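Local coordinates for 4-alpha-glucanotransferase (Aquifex aeolicus, PDB 1TZ7), which is an amylomaltase, or disproportionating enzyme, of the 4-alpha-glucanotransferase family, built round a barrel of parallel beta strands and helices, at residues A[87-92]-A[118-123]; A[255-260]-A[271-276]; A[350-355]-A[369-374]. All coordinates share one frame; numbering follows the deposited sequence.

Contact 1. Residues A[87-92]-A[118-123]; sequences NYVLID and EVVYEY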
loop_
_atom_site.group_PDB
_atom_site.type_symbol
_atom_site.label_atom_id
_atom_site.label_comp_id
_atom_site.label_asym_id
_atom_site.label_seq_id
_atom_site.Cartn_x
_atom_site.Cartn_y
_atom_site.Cartn_z
ATOM N N ASN A 87 3.804 10.043 -2.230
ATOM C CA ASN A 87 2.597 10.867 -2.163
ATOM C C ASN A 87 2.872 12.159 -1.380
ATOM O O ASN A 87 3.166 12.115 -0.187
ATOM C CB ASN A 87 1.479 10.062 -1.473
ATOM C CG ASN A 87 0.104 10.664 -1.674
ATOM O OD1 ASN A 87 -0.064 11.657 -2.398
ATOM N ND2 ASN A 87 -0.896 10.067 -1.029
ATOM N N TYR A 88 2.770 13.307 -2.056
ATOM C CA TYR A 88 3.270 14.571 -1.498
ATOM C C TYR A 88 2.445 15.068 -0.293
ATOM O O TYR A 88 2.934 15.863 0.507
ATOM C CB TYR A 88 3.352 15.664 -2.589
ATOM C CG TYR A 88 2.012 16.285 -3.000
ATOM C CD1 TYR A 88 1.482 17.377 -2.309
ATOM C CD2 TYR A 88 1.299 15.792 -4.095
ATOM C CE1 TYR A 88 0.265 17.953 -2.689
ATOM C CE2 TYR A 88 0.081 16.360 -4.483
ATOM C CZ TYR A 88 -0.429 17.438 -3.777
ATOM O OH TYR A 88 -1.630 18.003 -4.159
ATOM N N VAL A 89 1.204 14.589 -0.164
ATOM C CA VAL A 89 0.347 14.986 0.966
ATOM C C VAL A 89 0.799 14.342 2.289
ATOM O O VAL A 89 0.340 14.734 3.364
ATOM C CB VAL A 89 -1.155 14.642 0.712
ATOM C CG1 VAL A 89 -1.690 15.433 -0.467
ATOM C CG2 VAL A 89 -1.348 13.150 0.496
ATOM N N LEU A 90 1.702 13.359 2.198
ATOM C CA LEU A 90 2.267 12.714 3.388
ATOM C C LEU A 90 3.509 13.453 3.901
ATOM O O LEU A 90 4.099 13.060 4.899
ATOM C CB LEU A 90 2.633 11.264 3.084
ATOM C CG LEU A 90 1.532 10.402 2.468
ATOM C CD1 LEU A 90 2.048 8.995 2.213
ATOM C CD2 LEU A 90 0.308 10.367 3.361
ATOM N N ILE A 91 3.899 14.517 3.217
ATOM C CA ILE A 91 5.084 15.267 3.603
ATOM C C ILE A 91 4.808 16.114 4.841
ATOM O O ILE A 91 3.751 16.738 4.959
ATOM C CB ILE A 91 5.569 16.153 2.437
ATOM C CG1 ILE A 91 6.225 15.285 1.362
ATOM C CG2 ILE A 91 6.556 17.211 2.942
ATOM C CD1 ILE A 91 6.511 16.016 0.055
ATOM N N ASP A 92 5.765 16.120 5.763
ATOM C CA ASP A 92 5.699 16.961 6.949
ATOM C C ASP A 92 6.154 18.386 6.605
ATOM O O ASP A 92 7.320 18.608 6.303
ATOM C CB ASP A 92 6.595 16.378 8.051
ATOM C CG ASP A 92 6.709 17.287 9.260
ATOM O OD1 ASP A 92 5.763 18.062 9.520
ATOM O OD2 ASP A 92 7.707 17.292 10.006
ATOM N N GLU A 118 -9.164 16.647 0.041
ATOM C CA GLU A 118 -9.406 17.810 -0.810
ATOM C C GLU A 118 -8.524 18.981 -0.390
ATOM O O GLU A 118 -7.864 19.616 -1.236
ATOM C CB GLU A 118 -10.885 18.236 -0.746
ATOM C CG GLU A 118 -11.851 17.277 -1.438
ATOM C CD GLU A 118 -12.357 16.185 -0.511
ATOM O OE1 GLU A 118 -11.833 16.072 0.620
ATOM O OE2 GLU A 118 -13.282 15.437 -0.914
ATOM N N VAL A 119 -8.506 19.271 0.915
ATOM C CA VAL A 119 -7.839 20.476 1.392
ATOM C C VAL A 119 -6.317 20.333 1.458
ATOM O O VAL A 119 -5.603 21.302 1.246
ATOM C CB VAL A 119 -8.439 21.054 2.766
ATOM C CG1 VAL A 119 -9.658 20.320 3.255
ATOM C CG2 VAL A 119 -7.377 21.319 3.818
ATOM N N VAL A 120 -5.824 19.124 1.732
ATOM C CA VAL A 120 -4.377 18.912 1.859
ATOM C C VAL A 120 -3.677 18.820 0.492
ATOM O O VAL A 120 -2.516 19.187 0.369
ATOM C CB VAL A 120 -4.030 17.656 2.718
ATOM C CG1 VAL A 120 -4.609 17.794 4.123
ATOM C CG2 VAL A 120 -4.515 16.382 2.051
ATOM N N TYR A 121 -4.392 18.340 -0.531
ATOM C CA TYR A 121 -3.879 18.396 -1.906
ATOM C C TYR A 121 -3.520 19.826 -2.264
ATOM O O TYR A 121 -2.459 20.084 -2.818
ATOM C CB TYR A 121 -4.914 17.857 -2.909
ATOM C CG TYR A 121 -5.045 16.346 -2.920
ATOM C CD1 TYR A 121 -3.926 15.525 -3.025
ATOM C CD2 TYR A 121 -6.290 15.743 -2.832
ATOM C CE1 TYR A 121 -4.051 14.137 -3.034
ATOM C CE2 TYR A 121 -6.423 14.358 -2.839
ATOM C CZ TYR A 121 -5.309 13.565 -2.941
ATOM O OH TYR A 121 -5.452 12.193 -2.948
ATOM N N GLU A 122 -4.420 20.754 -1.938
ATOM C CA GLU A 122 -4.245 22.169 -2.287
ATOM C C GLU A 122 -3.253 22.861 -1.356
ATOM O O GLU A 122 -2.404 23.643 -1.803
ATOM C CB GLU A 122 -5.597 22.902 -2.231
ATOM C CG GLU A 122 -6.471 22.684 -3.455
ATOM C CD GLU A 122 -5.924 23.373 -4.698
ATOM O OE1 GLU A 122 -5.008 24.217 -4.564
ATOM O OE2 GLU A 122 -6.414 23.073 -5.807
ATOM N N TYR A 123 -3.372 22.566 -0.059
ATOM C CA TYR A 123 -2.595 23.259 0.970
ATOM C C TYR A 123 -1.112 22.851 0.932
ATOM O O TYR A 123 -0.230 23.696 0.993
ATOM C CB TYR A 123 -3.173 22.966 2.359
ATOM C CG TYR A 123 -2.364 23.557 3.491
ATOM C CD1 TYR A 123 -2.057 24.913 3.513
ATOM C CD2 TYR A 123 -1.902 22.760 4.535
ATOM C CE1 TYR A 123 -1.315 25.462 4.544
ATOM C CE2 TYR A 123 -1.159 23.301 5.572
ATOM C CZ TYR A 123 -0.869 24.654 5.570
ATOM O OH TYR A 123 -0.134 25.199 6.590
#
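The hydroxyl of Tyr88 gives its hydrogen to the backbone carbonyl of Tyr121, with OH 2.6 Å from O. The bond shows how one phenol can fasten a loop to the flank of a helix. The oxygen is approached from well off its C=O axis, at a C=O...OH angle of 110° and with the donor tilted 24° from the carbonyl plane. The carbonyl in turn sits at the edge of the Tyr88 ring. Tyr88 reaches it because CG stands between its backbone N and carbonyl carbon (chi1 76°), which sends the ring out of the short 3-10 turn and across to the helix. There the hydroxyl lies close to the base of the Tyr121 side chain as well, 3.5 Å from Tyr121 CB, and meets the edge of that ring.

Beside this bond Val89 wedges in. Its CG1 methyl lies over one face of the Tyr88 ring, offset toward the rim, and slants against the other tyrosine, 3.4 Å from Tyr121 CD1. The same methyl also reaches Val120 CG2 at 3.9 Å, so one branch of a valine touches three side chains. The 3-10 turn holds the backbone that carries Val89: Leu90 N bonds to Asn87 O at 3.1 Å, and Ile91 N to Tyr88 O at 3.2 Å.

The polar end of Tyr121 is held elsewhere, its OH bonded to Thr69 OG1 and Asn75 ND2, while Asn87 ND2 binds the same Thr69 oxygen. Lys124, further along the helix, bonds through NZ to the carbonyls of Val89 and Ile91. This is loop-on-helix packing, in which a 3-10 turn on the way from strand 60-62 to helix 94-98 is laid against the first turns of helix 117-133.

Contact 2. Residues A[255-260]-A[271-276]; sequences FVAGVP and WGNPVY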
loop_
_atom_site.group_PDB
_atom_site.type_symbol
_atom_site.label_atom_id
_atom_site.label_comp_id
_atom_site.label_asym_id
_atom_site.label_seq_id
_atom_site.Cartn_x
_atom_site.Cartn_y
_atom_site.Cartn_z
ATOM N N PHE A 255 -7.476 -5.158 -23.228
ATOM C CA PHE A 255 -8.133 -5.841 -22.111
ATOM C C PHE A 255 -7.857 -5.114 -20.792
ATOM O O PHE A 255 -6.837 -4.439 -20.646
ATOM C CB PHE A 255 -7.654 -7.289 -22.018
ATOM C CG PHE A 255 -8.011 -8.128 -23.220
ATOM C CD1 PHE A 255 -9.244 -8.765 -23.302
ATOM C CD2 PHE A 255 -7.113 -8.281 -24.268
ATOM C CE1 PHE A 255 -9.574 -9.539 -24.409
ATOM C CE2 PHE A 255 -7.440 -9.055 -25.378
ATOM C CZ PHE A 255 -8.671 -9.682 -25.445
ATOM N N VAL A 256 -8.772 -5.259 -19.833
ATOM C CA VAL A 256 -8.621 -4.620 -18.524
ATOM C C VAL A 256 -8.788 -5.627 -17.379
ATOM O O VAL A 256 -9.231 -6.757 -17.587
ATOM C CB VAL A 256 -9.634 -3.446 -18.332
ATOM C CG1 VAL A 256 -9.277 -2.284 -19.239
ATOM C CG2 VAL A 256 -11.066 -3.912 -18.583
ATOM N N ALA A 257 -8.428 -5.201 -16.174
ATOM C CA ALA A 257 -8.246 -6.115 -15.058
ATOM C C ALA A 257 -9.505 -6.188 -14.213
ATOM O O ALA A 257 -10.370 -5.317 -14.286
ATOM C CB ALA A 257 -7.065 -5.676 -14.208
ATOM N N GLY A 258 -9.595 -7.235 -13.411
ATOM C CA GLY A 258 -10.702 -7.415 -12.497
ATOM C C GLY A 258 -10.680 -8.795 -11.868
ATOM O O GLY A 258 -9.658 -9.482 -11.894
ATOM N N VAL A 259 -11.811 -9.193 -11.295
ATOM C CA VAL A 259 -12.008 -10.568 -10.834
ATOM C C VAL A 259 -13.429 -11.036 -11.179
ATOM O O VAL A 259 -14.339 -10.219 -11.312
ATOM C CB VAL A 259 -11.778 -10.692 -9.300
ATOM C CG1 VAL A 259 -10.291 -10.663 -8.980
ATOM C CG2 VAL A 259 -12.512 -9.588 -8.552
ATOM N N PRO A 260 -13.612 -12.349 -11.327
ATOM C CA PRO A 260 -14.894 -12.900 -11.782
ATOM C C PRO A 260 -15.978 -12.822 -10.705
ATOM O O PRO A 260 -15.671 -12.510 -9.560
ATOM C CB PRO A 260 -14.553 -14.362 -12.094
ATOM C CG PRO A 260 -13.405 -14.679 -11.212
ATOM C CD PRO A 260 -12.619 -13.407 -11.066
ATOM N N TRP A 271 -11.803 -3.477 -12.161
ATOM C CA TRP A 271 -10.773 -2.590 -11.622
ATOM C C TRP A 271 -10.392 -1.502 -12.623
ATOM O O TRP A 271 -10.050 -0.389 -12.237
ATOM C CB TRP A 271 -9.529 -3.391 -11.231
ATOM C CG TRP A 271 -9.759 -4.368 -10.111
ATOM C CD1 TRP A 271 -10.799 -4.377 -9.224
ATOM C CD2 TRP A 271 -8.926 -5.475 -9.758
ATOM N NE1 TRP A 271 -10.664 -5.424 -8.345
ATOM C CE2 TRP A 271 -9.520 -6.115 -8.652
ATOM C CE3 TRP A 271 -7.729 -5.999 -10.270
ATOM C CZ2 TRP A 271 -8.962 -7.243 -8.049
ATOM C CZ3 TRP A 271 -7.181 -7.120 -9.669
ATOM C CH2 TRP A 271 -7.797 -7.728 -8.572
ATOM N N GLY A 272 -10.449 -1.836 -13.910
ATOM C CA GLY A 272 -10.246 -0.855 -14.962
ATOM C C GLY A 272 -8.776 -0.571 -15.260
ATOM O O GLY A 272 -8.463 0.304 -16.066
ATOM N N ASN A 273 -7.874 -1.311 -14.611
ATOM C CA ASN A 273 -6.457 -1.291 -14.991
ATOM C C ASN A 273 -6.270 -2.034 -16.309
ATOM O O ASN A 273 -6.999 -2.961 -16.598
ATOM C CB ASN A 273 -5.585 -1.957 -13.905
ATOM C CG ASN A 273 -5.922 -1.478 -12.494
ATOM O OD1 ASN A 273 -6.858 -1.969 -11.871
ATOM N ND2 ASN A 273 -5.145 -0.523 -11.987
ATOM N N PRO A 274 -5.286 -1.634 -17.100
ATOM C CA PRO A 274 -4.849 -2.453 -18.229
ATOM C C PRO A 274 -4.093 -3.672 -17.717
ATOM O O PRO A 274 -3.379 -3.560 -16.734
ATOM C CB PRO A 274 -3.920 -1.517 -19.001
ATOM C CG PRO A 274 -3.395 -0.578 -17.974
ATOM C CD PRO A 274 -4.494 -0.399 -16.970
ATOM N N VAL A 275 -4.273 -4.820 -18.358
ATOM C CA VAL A 275 -3.590 -6.035 -17.932
ATOM C C VAL A 275 -2.203 -6.092 -18.536
ATOM O O VAL A 275 -1.923 -5.432 -19.535
ATOM C CB VAL A 275 -4.381 -7.316 -18.318
ATOM C CG1 VAL A 275 -5.770 -7.289 -17.704
ATOM C CG2 VAL A 275 -4.458 -7.477 -19.837
ATOM N N TYR A 276 -1.333 -6.878 -17.922
ATOM C CA TYR A 276 0.020 -7.048 -18.409
ATOM C C TYR A 276 0.030 -7.935 -19.654
ATOM O O TYR A 276 -0.685 -8.933 -19.723
ATOM C CB TYR A 276 0.900 -7.679 -17.321
ATOM C CG TYR A 276 1.204 -6.760 -16.141
ATOM C CD1 TYR A 276 0.986 -7.181 -14.835
ATOM C CD2 TYR A 276 1.721 -5.477 -16.340
ATOM C CE1 TYR A 276 1.265 -6.353 -13.749
ATOM C CE2 TYR A 276 2.002 -4.639 -15.263
ATOM C CZ TYR A 276 1.771 -5.086 -13.967
ATOM O OH TYR A 276 2.050 -4.265 -12.885
#
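Asn273 O accepts the amide of Ala257 in a short but bent bond, 2.7 Å from Ala257 N, and it is here that the two strands are most closely pressed. The same carbonyl is crowded by Val256, whose CA lies 3.0 Å from Asn273 O. Next to it Val256 and Pro274 form an antiparallel non-hydrogen-bonded pair with diverging side chains. Ala257 also accepts from the other strand, but from a residue two places back: Trp271 N stands 3.2 Å from Ala257 O and well above the carbonyl plane. Gly272, with positive phi (82°), separates the two bonds. On the buried side Val275 turns CG1, set beside its own backbone N (chi1 -58°), onto the chain of Val256, 3.5 Å from Val256 C, while its CG2 meets Phe255 CB.

The backbone pairing is looser beyond Pro274, where Val275 N makes a weak bond to Phe255 O at 3.5 Å. The more solvent-accessible side is that of exposed Gly272 and partly exposed Trp271, yet the indole still packs flat on backbone: Gly258 CA sits over one face in a CH-pi contact, 4.1 Å from the centroid of the five-membered ring. Val259 CG1 meets the six-membered part obliquely, 3.8 Å from Trp271 CZ2. With the axes of the short segments 137° apart, the strands form a twisted antiparallel beta hairpin at one margin of a small sheet, which strand 313-318 continues beyond strand 255-259.

Contact 3. Residues A[350-355]-A[369-374]; sequences FIAEDL and FKIPGS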
loop_
_atom_site.group_PDB
_atom_site.type_symbol
_atom_site.label_atom_id
_atom_site.label_comp_id
_atom_site.label_asym_id
_atom_site.label_seq_id
_atom_site.Cartn_x
_atom_site.Cartn_y
_atom_site.Cartn_z
ATOM N N PHE A 350 9.300 -11.149 0.210
ATOM C CA PHE A 350 7.935 -11.188 -0.318
ATOM C C PHE A 350 6.934 -11.755 0.683
ATOM O O PHE A 350 7.218 -12.729 1.394
ATOM C CB PHE A 350 7.886 -11.976 -1.619
ATOM C CG PHE A 350 8.792 -11.435 -2.681
ATOM C CD1 PHE A 350 8.558 -10.183 -3.237
ATOM C CD2 PHE A 350 9.895 -12.165 -3.116
ATOM C CE1 PHE A 350 9.406 -9.672 -4.220
ATOM C CE2 PHE A 350 10.737 -11.659 -4.089
ATOM C CZ PHE A 350 10.488 -10.408 -4.642
ATOM N N ILE A 351 5.766 -11.116 0.743
ATOM C CA ILE A 351 4.604 -11.651 1.428
ATOM C C ILE A 351 3.453 -11.695 0.433
ATOM O O ILE A 351 3.238 -10.747 -0.305
ATOM C CB ILE A 351 4.214 -10.735 2.636
ATOM C CG1 ILE A 351 5.308 -10.754 3.700
ATOM C CG2 ILE A 351 2.885 -11.174 3.233
ATOM C CD1 ILE A 351 5.184 -9.632 4.732
ATOM N N ALA A 352 2.724 -12.797 0.415
ATOM C CA ALA A 352 1.629 -12.963 -0.524
ATOM C C ALA A 352 0.313 -12.520 0.103
ATOM O O ALA A 352 -0.072 -13.016 1.161
ATOM C CB ALA A 352 1.534 -14.410 -0.972
ATOM N N GLU A 353 -0.372 -11.579 -0.557
ATOM C CA GLU A 353 -1.803 -11.387 -0.347
ATOM C C GLU A 353 -2.563 -12.430 -1.145
ATOM O O GLU A 353 -2.880 -12.227 -2.332
ATOM C CB GLU A 353 -2.242 -9.980 -0.762
ATOM C CG GLU A 353 -3.682 -9.639 -0.358
ATOM C CD GLU A 353 -4.698 -9.914 -1.467
ATOM O OE1 GLU A 353 -5.495 -10.873 -1.331
ATOM O OE2 GLU A 353 -4.703 -9.172 -2.467
ATOM N N ASP A 354 -2.844 -13.551 -0.494
ATOM C CA ASP A 354 -3.414 -14.709 -1.158
ATOM C C ASP A 354 -4.806 -14.970 -0.625
ATOM O O ASP A 354 -5.207 -16.112 -0.430
ATOM C CB ASP A 354 -2.511 -15.947 -0.955
ATOM C CG ASP A 354 -2.257 -16.255 0.511
ATOM O OD1 ASP A 354 -1.755 -17.356 0.813
ATOM O OD2 ASP A 354 -2.533 -15.462 1.429
ATOM N N LEU A 355 -5.542 -13.893 -0.388
ATOM C CA LEU A 355 -6.931 -13.980 0.012
ATOM C C LEU A 355 -7.828 -13.842 -1.226
ATOM O O LEU A 355 -7.647 -12.930 -2.037
ATOM C CB LEU A 355 -7.258 -12.871 1.026
ATOM C CG LEU A 355 -6.254 -12.685 2.183
ATOM C CD1 LEU A 355 -6.366 -11.282 2.787
ATOM C CD2 LEU A 355 -6.464 -13.741 3.249
ATOM N N PHE A 369 8.179 -21.168 -3.518
ATOM C CA PHE A 369 9.177 -20.129 -3.274
ATOM C C PHE A 369 9.185 -19.663 -1.817
ATOM O O PHE A 369 9.783 -18.634 -1.492
ATOM C CB PHE A 369 8.941 -18.958 -4.209
ATOM C CG PHE A 369 9.158 -19.294 -5.645
ATOM C CD1 PHE A 369 8.081 -19.478 -6.502
ATOM C CD2 PHE A 369 10.444 -19.446 -6.145
ATOM C CE1 PHE A 369 8.285 -19.798 -7.827
ATOM C CE2 PHE A 369 10.653 -19.766 -7.472
ATOM C CZ PHE A 369 9.577 -19.942 -8.315
ATOM N N LYS A 370 8.525 -20.438 -0.946
ATOM C CA LYS A 370 8.582 -20.220 0.514
ATOM C C LYS A 370 8.093 -18.830 0.890
ATOM O O LYS A 370 8.526 -18.259 1.873
ATOM C CB LYS A 370 10.013 -20.435 1.045
ATOM C CG LYS A 370 10.615 -21.797 0.707
ATOM C CD LYS A 370 9.872 -22.933 1.408
ATOM C CE LYS A 370 10.836 -23.987 1.954
ATOM N NZ LYS A 370 10.131 -25.039 2.742
ATOM N N ILE A 371 7.182 -18.297 0.098
ATOM C CA ILE A 371 6.606 -17.001 0.381
ATOM C C ILE A 371 5.471 -17.162 1.399
ATOM O O ILE A 371 4.540 -17.930 1.170
ATOM C CB ILE A 371 6.082 -16.370 -0.919
ATOM C CG1 ILE A 371 7.252 -16.117 -1.885
ATOM C CG2 ILE A 371 5.335 -15.076 -0.624
ATOM C CD1 ILE A 371 6.820 -15.721 -3.300
ATOM N N PRO A 372 5.556 -16.449 2.533
ATOM C CA PRO A 372 4.493 -16.501 3.543
ATOM C C PRO A 372 3.167 -16.033 2.980
ATOM O O PRO A 372 3.127 -15.040 2.251
ATOM C CB PRO A 372 4.985 -15.529 4.630
ATOM C CG PRO A 372 6.030 -14.696 3.972
ATOM C CD PRO A 372 6.652 -15.548 2.932
ATOM N N GLY A 373 2.098 -16.744 3.314
ATOM C CA GLY A 373 0.758 -16.328 2.953
ATOM C C GLY A 373 0.168 -15.362 3.965
ATOM O O GLY A 373 0.838 -14.943 4.912
ATOM N N SER A 374 -1.091 -15.007 3.755
ATOM C CA SER A 374 -1.826 -14.158 4.681
ATOM C C SER A 374 -2.994 -14.946 5.292
ATOM O O SER A 374 -3.648 -15.728 4.612
ATOM C CB SER A 374 -2.359 -12.911 3.949
ATOM O OG SER A 374 -1.296 -12.076 3.519
#
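Strands 350-352 and 373-376, joined through helix 360-368, meet at the closing seam of the parallel beta/alpha barrel. Ala352 N bonds to Pro372 O at 2.9 Å, almost straight (173°) and nearly along the C=O axis. Further on, side chains take over the pairing. Ser374 OG, beside its own backbone N (chi1 -66°), donates to Ala352 O at 2.8 Å, and Ser374 N donates to Asp354 OD2 at 2.8 Å, on the syn side of the carboxylate but tilted 29° out of its plane. The other oxygen, Asp354 OD1, forms a salt bridge with Arg366 of the connecting helix, so both oxygens of this buried carboxylate are engaged.

Apolar contacts flank these bonds. The Ile371 CG2 methyl packs over the backbone near Ala352, 3.6 Å from Ala352 N, and touches Ala352 CB at 3.9 Å. The Ile351 and Pro372 side chains cross at about a right angle, with Ile351 CG1 4.0 Å from Pro372 CG. Glu353 OE1 accepts Leu355 N, and its OE2 accepts His307 N. Backbone and side-chain bonds together join the strands of one beta-alpha-beta unit, at the seam where the parallel barrel closes.

Overall arrangement
The three contacts follow one another along the chain and none touches another. Contacts 2 and 3 are neighbours, with nearest atoms about 7 Å apart and centres 22 Å apart. His307 spans the gap between them: its ring packs edge-to-face with Trp271 of contact 2, while its backbone belongs to the surroundings of Glu353 in contact 3. Contact 1 stands apart, its centre 29 Å from that of contact 2 and 32 Å from that of contact 3, on the opposite side of the chain's centre from contact 3. Together they sample three parts of one enzyme: the barrel seam, an antiparallel hairpin, and a loop packed on a helix.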